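Local coordinates for 3-oxoacyl-(acyl-carrier protein) synthase II (Thermus thermophilus, PDB 1J3N) that probably catalyses, as a homodimer, the condensation of an acyl chain with malonyl-acyl-carrier protein, the carbon-carbon bond-forming step of fatty acid elongation, at residues A[31-36]-A[46-51]; A[102-107]-A[187-192]; A[225-230]-A[336-341]; A[296-301]-A[390-395]. One frame throughout, in Å; residues are numbered along the deposited sequence.

Overall arrangement
Interaction 3 is the hub. Its centre lies about 10 Å from that of interaction 1, 12 Å from that of interaction 2 and 15 Å from that of interaction 4, and it touches all three. Ala50 N probably bonds to Met229 O (3.0 Å), joining interaction 1 to it, and Glu189 OE1 probably accepts from Gly341 N (2.7 Å), joining interaction 2. Interaction 4 meets it through two histidines, His338 NE2 lying 3.8 Å from His301 CE1, with Cys161 against both side chains; this is consistent with the Cys-His-His active site of the family. Interactions 2 and 4 belong to one mixed sheet yet do not touch, and interaction 1 is a separate two-stranded ribbon.

Interaction 1 of 4, residues A[31-36]-A[46-51]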
loop_
_atom_site.group_PDB
_atom_site.type_symbol
_atom_site.label_atom_id
_atom_site.label_comp_id
_atom_site.label_asym_id
_atom_site.label_seq_id
_atom_site.Cartn_x
_atom_site.Cartn_y
_atom_site.Cartn_z
ATOM N N SER A 31 -22.642 6.063 -20.641
ATOM C CA SER A 31 -21.308 6.623 -20.534
ATOM C C SER A 31 -21.322 7.615 -19.382
ATOM O O SER A 31 -22.290 8.357 -19.210
ATOM C CB SER A 31 -20.925 7.349 -21.820
ATOM O OG SER A 31 -19.729 8.085 -21.629
ATOM N N GLY A 32 -20.248 7.627 -18.598
ATOM C CA GLY A 32 -20.158 8.543 -17.473
ATOM C C GLY A 32 -19.160 9.654 -17.734
ATOM O O GLY A 32 -18.816 10.415 -16.831
ATOM N N VAL A 33 -18.703 9.753 -18.981
ATOM C CA VAL A 33 -17.734 10.767 -19.388
ATOM C C VAL A 33 -18.446 12.036 -19.869
ATOM O O VAL A 33 -19.423 11.965 -20.608
ATOM C CB VAL A 33 -16.833 10.223 -20.517
ATOM C CG1 VAL A 33 -15.725 11.211 -20.830
ATOM C CG2 VAL A 33 -16.252 8.884 -20.104
ATOM N N ARG A 34 -17.951 13.197 -19.454
ATOM C CA ARG A 34 -18.586 14.453 -19.837
ATOM C C ARG A 34 -17.620 15.614 -19.674
ATOM O O ARG A 34 -16.520 15.441 -19.159
ATOM C CB ARG A 34 -19.807 14.692 -18.943
ATOM C CG ARG A 34 -19.452 14.928 -17.468
ATOM C CD ARG A 34 -20.690 14.911 -16.574
ATOM N NE ARG A 34 -20.381 15.254 -15.185
ATOM C CZ ARG A 34 -21.244 15.144 -14.177
ATOM N NH1 ARG A 34 -22.475 14.698 -14.398
ATOM N NH2 ARG A 34 -20.882 15.480 -12.945
ATOM N N PRO A 35 -18.012 16.815 -20.133
ATOM C CA PRO A 35 -17.114 17.961 -19.979
ATOM C C PRO A 35 -16.896 18.131 -18.468
ATOM O O PRO A 35 -17.828 17.952 -17.683
ATOM C CB PRO A 35 -17.918 19.107 -20.593
ATOM C CG PRO A 35 -18.718 18.419 -21.651
ATOM C CD PRO A 35 -19.196 17.185 -20.933
ATOM N N ILE A 36 -15.674 18.458 -18.063
ATOM C CA ILE A 36 -15.366 18.604 -16.644
ATOM C C ILE A 36 -16.126 19.742 -15.978
ATOM O O ILE A 36 -16.126 20.872 -16.458
ATOM C CB ILE A 36 -13.840 18.800 -16.435
ATOM C CG1 ILE A 36 -13.091 17.550 -16.918
ATOM C CG2 ILE A 36 -13.521 19.049 -14.959
ATOM C CD1 ILE A 36 -11.585 17.763 -17.093
ATOM N N VAL A 46 -6.927 18.373 -22.023
ATOM C CA VAL A 46 -7.904 17.321 -21.741
ATOM C C VAL A 46 -8.950 17.998 -20.873
ATOM O O VAL A 46 -8.647 18.462 -19.775
ATOM C CB VAL A 46 -7.268 16.147 -20.955
ATOM C CG1 VAL A 46 -8.334 15.111 -20.607
ATOM C CG2 VAL A 46 -6.173 15.506 -21.784
ATOM N N ARG A 47 -10.183 18.050 -21.355
ATOM C CA ARG A 47 -11.231 18.738 -20.614
ATOM C C ARG A 47 -12.477 17.900 -20.372
ATOM O O ARG A 47 -13.582 18.441 -20.231
ATOM C CB ARG A 47 -11.583 20.031 -21.363
ATOM C CG ARG A 47 -10.345 20.874 -21.677
ATOM C CD ARG A 47 -10.682 22.169 -22.404
ATOM N NE ARG A 47 -11.092 21.959 -23.793
ATOM C CZ ARG A 47 -10.254 21.811 -24.814
ATOM N NH1 ARG A 47 -8.942 21.849 -24.614
ATOM N NH2 ARG A 47 -10.731 21.636 -26.042
ATOM N N ILE A 48 -12.287 16.583 -20.315
ATOM C CA ILE A 48 -13.378 15.635 -20.096
ATOM C C ILE A 48 -12.966 14.614 -19.030
ATOM O O ILE A 48 -11.780 14.342 -18.847
ATOM C CB ILE A 48 -13.718 14.847 -21.385
ATOM C CG1 ILE A 48 -12.487 14.062 -21.853
ATOM C CG2 ILE A 48 -14.224 15.800 -22.459
ATOM C CD1 ILE A 48 -12.744 13.117 -23.025
ATOM N N ALA A 49 -13.950 14.052 -18.339
ATOM C CA ALA A 49 -13.681 13.062 -17.298
ATOM C C ALA A 49 -14.976 12.360 -16.913
ATOM O O ALA A 49 -16.074 12.810 -17.277
ATOM C CB ALA A 49 -13.065 13.742 -16.065
ATOM N N ALA A 50 -14.843 11.260 -16.175
ATOM C CA ALA A 50 -16.001 10.497 -15.720
ATOM C C ALA A 50 -16.238 10.904 -14.273
ATOM O O ALA A 50 -15.686 10.305 -13.354
ATOM C CB ALA A 50 -15.720 8.992 -15.821
ATOM N N GLU A 51 -17.053 11.936 -14.084
ATOM C CA GLU A 51 -17.345 12.448 -12.757
ATOM C C GLU A 51 -18.491 11.736 -12.052
ATOM O O GLU A 51 -19.436 11.241 -12.678
ATOM C CB GLU A 51 -17.639 13.953 -12.826
ATOM C CG GLU A 51 -16.535 14.776 -13.480
ATOM C CD GLU A 51 -16.880 16.255 -13.563
ATOM O OE1 GLU A 51 -18.084 16.571 -13.690
ATOM O OE2 GLU A 51 -15.956 17.098 -13.518
HETATM O O HOH W 1 -20.102 12.180 -15.293
#
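Arg34 and Ala49 form a hydrogen-bonded antiparallel pair, Arg34 N giving to Ala49 O (2.9 Å) and Ala49 N to Arg34 O (3.0 Å). From CB, the arginine chain sets out with CG between the backbone N and the carbonyl carbon (chi1 66°), which holds CG beside Ala49 O. It then runs extended through CD to NE, crossing the Glu51 side chain at about a right angle. NE reaches Glu51 OE1 at 3.0 Å and NH2 reaches the same OE1 at 3.1 Å, a side-on salt bridge made on the anti side of that oxygen. OE1 lies in the guanidinium plane, but the carboxylate is turned 84° to it. NH1 forms a second salt bridge, with Asp53, and a water joining Gly32 O to Glu51 O sits over one face of the group. Cut back to alanine, Arg34 would probably leave Glu51 and Asp53 without their shared positive mate, although Glu51 also accepts from Thr37 and Arg38. Farther along, Ile36 N donates to Arg47 O, and Ile36 CD1 lies against the Arg47-Ile48 peptide, 3.5 Å from Ile48 N. Ala49 suits its place because its small CB fits against Ile36 CG1 (3.9 Å). Together the strands make a two-stranded beta hairpin with a long connection, packed on helix 213-216 through Val33 and Ile48.

Interaction 2 of 4, residues A[102-107]-A[187-192]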
loop_
_atom_site.group_PDB
_atom_site.type_symbol
_atom_site.label_atom_id
_atom_site.label_comp_id
_atom_site.label_asym_id
_atom_site.label_seq_id
_atom_site.Cartn_x
_atom_site.Cartn_y
_atom_site.Cartn_z
ATOM N N VAL A 102 -8.829 -0.854 1.953
ATOM C CA VAL A 102 -9.245 -0.059 0.805
ATOM C C VAL A 102 -8.025 0.723 0.353
ATOM O O VAL A 102 -7.497 1.555 1.095
ATOM C CB VAL A 102 -10.381 0.901 1.177
ATOM C CG1 VAL A 102 -10.830 1.685 -0.054
ATOM C CG2 VAL A 102 -11.555 0.105 1.735
ATOM N N GLY A 103 -7.552 0.425 -0.852
ATOM C CA GLY A 103 -6.378 1.112 -1.352
ATOM C C GLY A 103 -6.724 2.323 -2.194
ATOM O O GLY A 103 -7.897 2.610 -2.440
ATOM N N THR A 104 -5.691 3.039 -2.620
ATOM C CA THR A 104 -5.857 4.219 -3.459
ATOM C C THR A 104 -4.545 4.368 -4.223
ATOM O O THR A 104 -3.523 3.847 -3.798
ATOM C CB THR A 104 -6.113 5.479 -2.602
ATOM O OG1 THR A 104 -6.307 6.609 -3.454
ATOM C CG2 THR A 104 -4.934 5.739 -1.674
ATOM N N GLY A 105 -4.567 5.057 -5.355
ATOM C CA GLY A 105 -3.339 5.222 -6.110
ATOM C C GLY A 105 -2.595 6.504 -5.779
ATOM O O GLY A 105 -1.358 6.516 -5.710
ATOM N N ILE A 106 -3.352 7.578 -5.551
ATOM C CA ILE A 106 -2.791 8.899 -5.268
ATOM C C ILE A 106 -3.126 9.456 -3.878
ATOM O O ILE A 106 -2.338 10.204 -3.299
ATOM C CB ILE A 106 -3.288 9.908 -6.339
ATOM C CG1 ILE A 106 -2.730 9.518 -7.709
ATOM C CG2 ILE A 106 -2.886 11.330 -5.972
ATOM C CD1 ILE A 106 -3.081 10.501 -8.809
ATOM N N GLY A 107 -4.302 9.119 -3.355
ATOM C CA GLY A 107 -4.684 9.617 -2.045
ATOM C C GLY A 107 -5.347 10.982 -2.111
ATOM O O GLY A 107 -6.089 11.263 -3.046
ATOM N N GLY A 187 -11.043 -0.172 -3.598
ATOM C CA GLY A 187 -10.204 0.968 -3.900
ATOM C C GLY A 187 -10.986 2.249 -4.083
ATOM O O GLY A 187 -12.177 2.232 -4.399
ATOM N N THR A 188 -10.307 3.368 -3.869
ATOM C CA THR A 188 -10.927 4.669 -4.029
ATOM C C THR A 188 -9.948 5.614 -4.705
ATOM O O THR A 188 -8.735 5.495 -4.530
ATOM C CB THR A 188 -11.340 5.268 -2.666
ATOM O OG1 THR A 188 -11.928 6.562 -2.876
ATOM C CG2 THR A 188 -10.133 5.415 -1.760
ATOM N N GLU A 189 -10.473 6.538 -5.500
ATOM C CA GLU A 189 -9.638 7.524 -6.172
ATOM C C GLU A 189 -10.439 8.792 -6.382
ATOM O O GLU A 189 -11.600 8.729 -6.773
ATOM C CB GLU A 189 -9.158 7.008 -7.525
ATOM C CG GLU A 189 -7.883 7.679 -7.976
ATOM C CD GLU A 189 -6.685 7.202 -7.178
ATOM O OE1 GLU A 189 -6.244 6.057 -7.421
ATOM O OE2 GLU A 189 -6.196 7.958 -6.304
ATOM N N ALA A 190 -9.812 9.935 -6.114
ATOM C CA ALA A 190 -10.446 11.242 -6.280
ATOM C C ALA A 190 -9.392 12.191 -6.846
ATOM O O ALA A 190 -8.983 13.144 -6.185
ATOM C CB ALA A 190 -10.950 11.754 -4.935
ATOM N N ALA A 191 -8.955 11.917 -8.072
ATOM C CA ALA A 191 -7.918 12.721 -8.702
ATOM C C ALA A 191 -8.354 13.613 -9.869
ATOM O O ALA A 191 -7.527 14.003 -10.706
ATOM C CB ALA A 191 -6.777 11.816 -9.139
ATOM N N ILE A 192 -9.637 13.934 -9.944
ATOM C CA ILE A 192 -10.097 14.820 -11.001
ATOM C C ILE A 192 -9.796 16.225 -10.492
ATOM O O ILE A 192 -10.657 16.902 -9.918
ATOM C CB ILE A 192 -11.609 14.650 -11.280
ATOM C CG1 ILE A 192 -11.869 13.237 -11.825
ATOM C CG2 ILE A 192 -12.079 15.699 -12.291
ATOM C CD1 ILE A 192 -13.316 12.973 -12.261
HETATM O O HOH W 2 -7.265 9.880 -5.092
#
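Gly103 and Gly187 pair in parallel within the mixed core sheet of this thiolase-like fold, Thr188 N donating to Gly103 O at 2.9 Å. At the start of the strand Val102 CG1 approaches Gly187 CA at 4.0 Å. Just beyond the pair, at Glu189, the contact is tightest. This buried side chain, bent at chi2 (73°), brings its carboxylate to the successive amides of Gly105 and Ile106: OE1 accepts from Gly105 N at 2.8 Å and OE2 from Ile106 N at 3.0 Å, both on the syn side. Gly341 N supplies OE1 with another donor, and a water gives to OE2 and to Gly107 O while accepting from Ala190 N. A carboxylate suits this place because its two oxygens can serve successive amides, which probably help to stabilise its charge. Gly105 has no side chain for good reason, since a CB would run into OE1. The Ile106 side chain is the looser, partly exposed flank, with CD1 3.9 Å from Ala191 CB and packing on Met135 of the second subunit. Thr104 links the pair to the loop that follows. Its hydroxyl, anti to the backbone N (chi1 -178°), donates to Thr188 O at 2.9 Å, and the same OG1 accepts from Gly107 N at 3.2 Å, an ST motif.

Interaction 3 of 4, residues A[225-230]-A[336-341]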
loop_
_atom_site.group_PDB
_atom_site.type_symbol
_atom_site.label_atom_id
_atom_site.label_comp_id
_atom_site.label_asym_id
_atom_site.label_seq_id
_atom_site.Cartn_x
_atom_site.Cartn_y
_atom_site.Cartn_z
ATOM N N ASP A 225 -7.075 6.609 -28.444
ATOM C CA ASP A 225 -5.968 7.542 -28.224
ATOM C C ASP A 225 -5.660 7.929 -26.773
ATOM O O ASP A 225 -5.351 9.091 -26.502
ATOM C CB ASP A 225 -6.235 8.827 -29.011
ATOM C CG ASP A 225 -7.304 9.701 -28.361
ATOM O OD1 ASP A 225 -8.406 9.184 -28.066
ATOM O OD2 ASP A 225 -7.044 10.906 -28.143
ATOM N N GLY A 226 -5.723 6.976 -25.847
ATOM C CA GLY A 226 -5.447 7.297 -24.457
ATOM C C GLY A 226 -6.693 7.139 -23.610
ATOM O O GLY A 226 -7.808 7.134 -24.138
ATOM N N PHE A 227 -6.527 7.027 -22.294
ATOM C CA PHE A 227 -7.688 6.840 -21.438
ATOM C C PHE A 227 -8.339 8.118 -20.922
ATOM O O PHE A 227 -7.857 9.229 -21.162
ATOM C CB PHE A 227 -7.355 5.873 -20.279
ATOM C CG PHE A 227 -6.418 6.426 -19.244
ATOM C CD1 PHE A 227 -6.881 7.277 -18.247
ATOM C CD2 PHE A 227 -5.079 6.054 -19.234
ATOM C CE1 PHE A 227 -6.028 7.744 -17.254
ATOM C CE2 PHE A 227 -4.222 6.516 -18.249
ATOM C CZ PHE A 227 -4.700 7.365 -17.256
ATOM N N VAL A 228 -9.474 7.943 -20.255
ATOM C CA VAL A 228 -10.220 9.056 -19.684
ATOM C C VAL A 228 -10.160 8.833 -18.185
ATOM O O VAL A 228 -10.351 7.711 -17.715
ATOM C CB VAL A 228 -11.697 9.048 -20.149
ATOM C CG1 VAL A 228 -12.450 10.236 -19.542
ATOM C CG2 VAL A 228 -11.760 9.111 -21.664
ATOM N N MET A 229 -9.873 9.884 -17.429
ATOM C CA MET A 229 -9.793 9.716 -15.985
ATOM C C MET A 229 -11.183 9.715 -15.384
ATOM O O MET A 229 -12.011 10.561 -15.715
ATOM C CB MET A 229 -8.969 10.826 -15.333
ATOM C CG MET A 229 -8.629 10.514 -13.870
ATOM S SD MET A 229 -8.086 11.953 -12.928
ATOM C CE MET A 229 -6.332 11.977 -13.313
ATOM N N GLY A 230 -11.424 8.752 -14.503
ATOM C CA GLY A 230 -12.704 8.642 -13.836
ATOM C C GLY A 230 -12.445 8.738 -12.349
ATOM O O GLY A 230 -11.299 8.810 -11.918
ATOM N N ILE A 336 -17.208 3.912 -17.811
ATOM C CA ILE A 336 -16.851 4.765 -16.674
ATOM C C ILE A 336 -15.436 5.318 -16.710
ATOM O O ILE A 336 -15.016 6.031 -15.797
ATOM C CB ILE A 336 -17.011 4.013 -15.334
ATOM C CG1 ILE A 336 -16.032 2.830 -15.281
ATOM C CG2 ILE A 336 -18.448 3.543 -15.170
ATOM C CD1 ILE A 336 -15.965 2.146 -13.908
ATOM N N GLY A 337 -14.690 4.994 -17.758
ATOM C CA GLY A 337 -13.328 5.482 -17.833
ATOM C C GLY A 337 -12.403 4.697 -16.915
ATOM O O GLY A 337 -12.740 3.599 -16.481
ATOM N N HIS A 338 -11.244 5.273 -16.611
ATOM C CA HIS A 338 -10.246 4.623 -15.766
ATOM C C HIS A 338 -10.263 5.233 -14.368
ATOM O O HIS A 338 -9.883 6.398 -14.185
ATOM C CB HIS A 338 -8.859 4.805 -16.384
ATOM C CG HIS A 338 -7.803 3.934 -15.781
ATOM N ND1 HIS A 338 -7.862 3.479 -14.481
ATOM C CD2 HIS A 338 -6.646 3.452 -16.296
ATOM C CE1 HIS A 338 -6.788 2.754 -14.221
ATOM N NE2 HIS A 338 -6.032 2.724 -15.305
ATOM N N LEU A 339 -10.684 4.443 -13.384
ATOM C CA LEU A 339 -10.765 4.927 -12.019
ATOM C C LEU A 339 -9.478 4.755 -11.241
ATOM O O LEU A 339 -9.482 4.798 -10.011
ATOM C CB LEU A 339 -11.931 4.257 -11.284
ATOM C CG LEU A 339 -13.299 4.934 -11.475
ATOM C CD1 LEU A 339 -13.661 4.989 -12.965
ATOM C CD2 LEU A 339 -14.365 4.180 -10.696
ATOM N N LEU A 340 -8.373 4.574 -11.963
ATOM C CA LEU A 340 -7.062 4.416 -11.334
ATOM C C LEU A 340 -7.082 3.444 -10.159
ATOM O O LEU A 340 -7.307 2.248 -10.335
ATOM C CB LEU A 340 -6.555 5.783 -10.866
ATOM C CG LEU A 340 -6.447 6.814 -11.988
ATOM C CD1 LEU A 340 -6.072 8.172 -11.424
ATOM C CD2 LEU A 340 -5.406 6.339 -12.998
ATOM N N GLY A 341 -6.836 3.965 -8.959
ATOM C CA GLY A 341 -6.836 3.130 -7.769
ATOM C C GLY A 341 -8.155 2.425 -7.477
ATOM O O GLY A 341 -8.181 1.401 -6.785
#
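Phe227 and His338 meet through contrasting first torsions: the phenylalanine CG stands between its backbone N and carbonyl carbon (chi1 70°), whereas the histidine CG is anti to its N (chi1 -167°). These torsions bring the imidazole edge toward the ring, with CD2 4.1 Å above the centre of the Phe227 ring and the two planes at 54°, a tilted edge-to-face pair with centroids 5.0 Å apart. His338 CB also rests 3.7 Å from Phe227 CD1. With a small serine in place of Phe227, the imidazole would probably have a gap beside it and no ring facing its CD2 edge. A second hold on the histidine comes from Leu340 N, which donates to ND1 (2.8 Å) and helps to fix the ring's rotation. Alongside, the backbones are bridged at Met229 and His338: His338 N gives a nearly straight bond to Val228 O (2.8 Å), and Gly230 N reaches His338 O from above its carbonyl plane (2.8 Å). Glycine suits position 230, since a CB would collide with Ile336 O and Leu339 CD1. Loops 225-230 and 336-341, from the N- and C-terminal family regions, meet here, and Cys161 and Thr303, from other loops, also touch His338, consistent with the Cys-His-His active site of beta-ketoacyl synthases.

Interaction 4 of 4, residues A[296-301]-A[390-395]; sequences GYINAH and LSNSFA
His301 turns the face of its imidazole to the backbone of the neighbouring strand, with Phe394 N 3.6 Å above the ring plane and over its centre. The ring reaches there because CG lies anti to the backbone N (chi1 180°), and being flat it can lie against the chain. NE2 also comes within 3.2 Å of Phe394 O, but at too poor an angle for a hydrogen bond, while ND1 has a weak contact with a water that is bound more closely by Ser393 OG. The imidazole also meets the His338 ring at about 90° and touches Cys161, consistent with His301 being one of the two histidines of the Cys-His-His site. The His301 and Phe394 rings are inclined at 68°, and Phe394 CD2 packs on His301 CB at 3.9 Å. Earlier along, Ile298 crosses Asn392 obliquely, its CG2 3.5 Å from ND2. That amide is turned to use its polar end, ND2 giving a hydrogen bond to Glu312, which also accepts from His301 N. Ile298 and Leu390 share one face of the sheet, and Asn299 and Ser391 the other. Between the strands runs a parallel ladder: Leu390 N to Tyr297 O (2.9 Å), Asn299 N to Leu390 O (2.7 Å) and Asn392 N to Asn299 O (2.9 Å). Strand 328-330 pairs with 297-299 and strand 399-406 with 388-394, so both strands are interior to the sheet; helix 306-324 covers the face bearing Ile298, and helix 343-357 the face bearing Asn299 and Ser391.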
loop_
_atom_site.group_PDB
_atom_site.type_symbol
_atom_site.label_atom_id
_atom_site.label_comp_id
_atom_site.label_asym_id
_atom_site.label_seq_id
_atom_site.Cartn_x
_atom_site.Cartn_y
_atom_site.Cartn_z
ATOM N N GLY A 296 -14.873 -18.267 -19.181
ATOM C CA GLY A 296 -15.759 -17.821 -20.242
ATOM C C GLY A 296 -15.843 -16.310 -20.379
ATOM O O GLY A 296 -16.358 -15.802 -21.376
ATOM N N TYR A 297 -15.339 -15.587 -19.382
ATOM C CA TYR A 297 -15.356 -14.125 -19.406
ATOM C C TYR A 297 -14.104 -13.487 -18.802
ATOM O O TYR A 297 -13.557 -13.988 -17.822
ATOM C CB TYR A 297 -16.579 -13.593 -18.646
ATOM C CG TYR A 297 -16.615 -12.084 -18.534
ATOM C CD1 TYR A 297 -16.542 -11.285 -19.675
ATOM C CD2 TYR A 297 -16.747 -11.450 -17.292
ATOM C CE1 TYR A 297 -16.605 -9.900 -19.594
ATOM C CE2 TYR A 297 -16.808 -10.052 -17.198
ATOM C CZ TYR A 297 -16.740 -9.289 -18.358
ATOM O OH TYR A 297 -16.840 -7.916 -18.308
ATOM N N ILE A 298 -13.662 -12.382 -19.403
ATOM C CA ILE A 298 -12.509 -11.640 -18.915
ATOM C C ILE A 298 -12.825 -10.159 -18.885
ATOM O O ILE A 298 -13.054 -9.550 -19.934
ATOM C CB ILE A 298 -11.261 -11.804 -19.808
ATOM C CG1 ILE A 298 -10.815 -13.267 -19.857
ATOM C CG2 ILE A 298 -10.130 -10.945 -19.261
ATOM C CD1 ILE A 298 -9.526 -13.487 -20.649
ATOM N N ASN A 299 -12.864 -9.575 -17.693
ATOM C CA ASN A 299 -13.108 -8.143 -17.609
ATOM C C ASN A 299 -11.732 -7.555 -17.821
ATOM O O ASN A 299 -10.911 -7.521 -16.908
ATOM C CB ASN A 299 -13.661 -7.730 -16.242
ATOM C CG ASN A 299 -13.983 -6.248 -16.180
ATOM O OD1 ASN A 299 -13.102 -5.412 -15.959
ATOM N ND2 ASN A 299 -15.247 -5.912 -16.403
ATOM N N ALA A 300 -11.480 -7.124 -19.052
ATOM C CA ALA A 300 -10.193 -6.574 -19.429
ATOM C C ALA A 300 -9.829 -5.283 -18.726
ATOM O O ALA A 300 -10.678 -4.597 -18.159
ATOM C CB ALA A 300 -10.150 -6.357 -20.929
ATOM N N HIS A 301 -8.540 -4.969 -18.779
ATOM C CA HIS A 301 -8.013 -3.747 -18.213
ATOM C C HIS A 301 -8.369 -2.679 -19.247
ATOM O O HIS A 301 -8.856 -1.597 -18.905
ATOM C CB HIS A 301 -6.498 -3.864 -18.053
ATOM C CG HIS A 301 -5.860 -2.640 -17.476
ATOM N ND1 HIS A 301 -6.292 -2.060 -16.305
ATOM C CD2 HIS A 301 -4.827 -1.882 -17.915
ATOM C CE1 HIS A 301 -5.555 -0.994 -16.047
ATOM N NE2 HIS A 301 -4.659 -0.864 -17.009
ATOM N N LEU A 390 -12.212 -13.773 -15.298
ATOM C CA LEU A 390 -11.046 -13.074 -14.774
ATOM C C LEU A 390 -11.284 -11.569 -14.809
ATOM O O LEU A 390 -12.087 -11.072 -15.608
ATOM C CB LEU A 390 -9.790 -13.391 -15.597
ATOM C CG LEU A 390 -9.210 -14.810 -15.572
ATOM C CD1 LEU A 390 -7.888 -14.814 -16.326
ATOM C CD2 LEU A 390 -9.003 -15.269 -14.126
ATOM N N SER A 391 -10.585 -10.860 -13.931
ATOM C CA SER A 391 -10.640 -9.410 -13.848
ATOM C C SER A 391 -9.186 -8.947 -13.916
ATOM O O SER A 391 -8.415 -9.191 -12.994
ATOM C CB SER A 391 -11.267 -8.968 -12.531
ATOM O OG SER A 391 -11.553 -7.582 -12.570
ATOM N N ASN A 392 -8.814 -8.278 -15.005
ATOM C CA ASN A 392 -7.434 -7.834 -15.187
ATOM C C ASN A 392 -7.118 -6.401 -14.781
ATOM O O ASN A 392 -7.939 -5.500 -14.930
ATOM C CB ASN A 392 -7.000 -8.021 -16.649
ATOM C CG ASN A 392 -6.895 -9.488 -17.058
ATOM O OD1 ASN A 392 -6.759 -10.373 -16.218
ATOM N ND2 ASN A 392 -6.935 -9.742 -18.366
ATOM N N SER A 393 -5.897 -6.209 -14.288
ATOM C CA SER A 393 -5.396 -4.900 -13.881
ATOM C C SER A 393 -3.883 -4.874 -14.097
ATOM O O SER A 393 -3.136 -5.505 -13.344
ATOM C CB SER A 393 -5.729 -4.637 -12.415
ATOM O OG SER A 393 -7.127 -4.475 -12.246
ATOM N N PHE A 394 -3.449 -4.147 -15.132
ATOM C CA PHE A 394 -2.034 -4.031 -15.504
ATOM C C PHE A 394 -1.605 -2.571 -15.417
ATOM O O PHE A 394 -1.720 -1.823 -16.383
ATOM C CB PHE A 394 -1.842 -4.567 -16.923
ATOM C CG PHE A 394 -2.494 -5.905 -17.149
ATOM C CD1 PHE A 394 -2.259 -6.962 -16.272
ATOM C CD2 PHE A 394 -3.354 -6.106 -18.222
ATOM C CE1 PHE A 394 -2.871 -8.199 -16.457
ATOM C CE2 PHE A 394 -3.972 -7.342 -18.417
ATOM C CZ PHE A 394 -3.728 -8.392 -17.527
ATOM N N ALA A 395 -1.065 -2.206 -14.258
ATOM C CA ALA A 395 -0.675 -0.840 -13.908
ATOM C C ALA A 395 0.655 -0.220 -14.317
ATOM O O ALA A 395 1.572 -0.892 -14.780
ATOM C CB ALA A 395 -0.821 -0.685 -12.398
HETATM O O HOH W 3 -8.198 -2.292 -13.599
#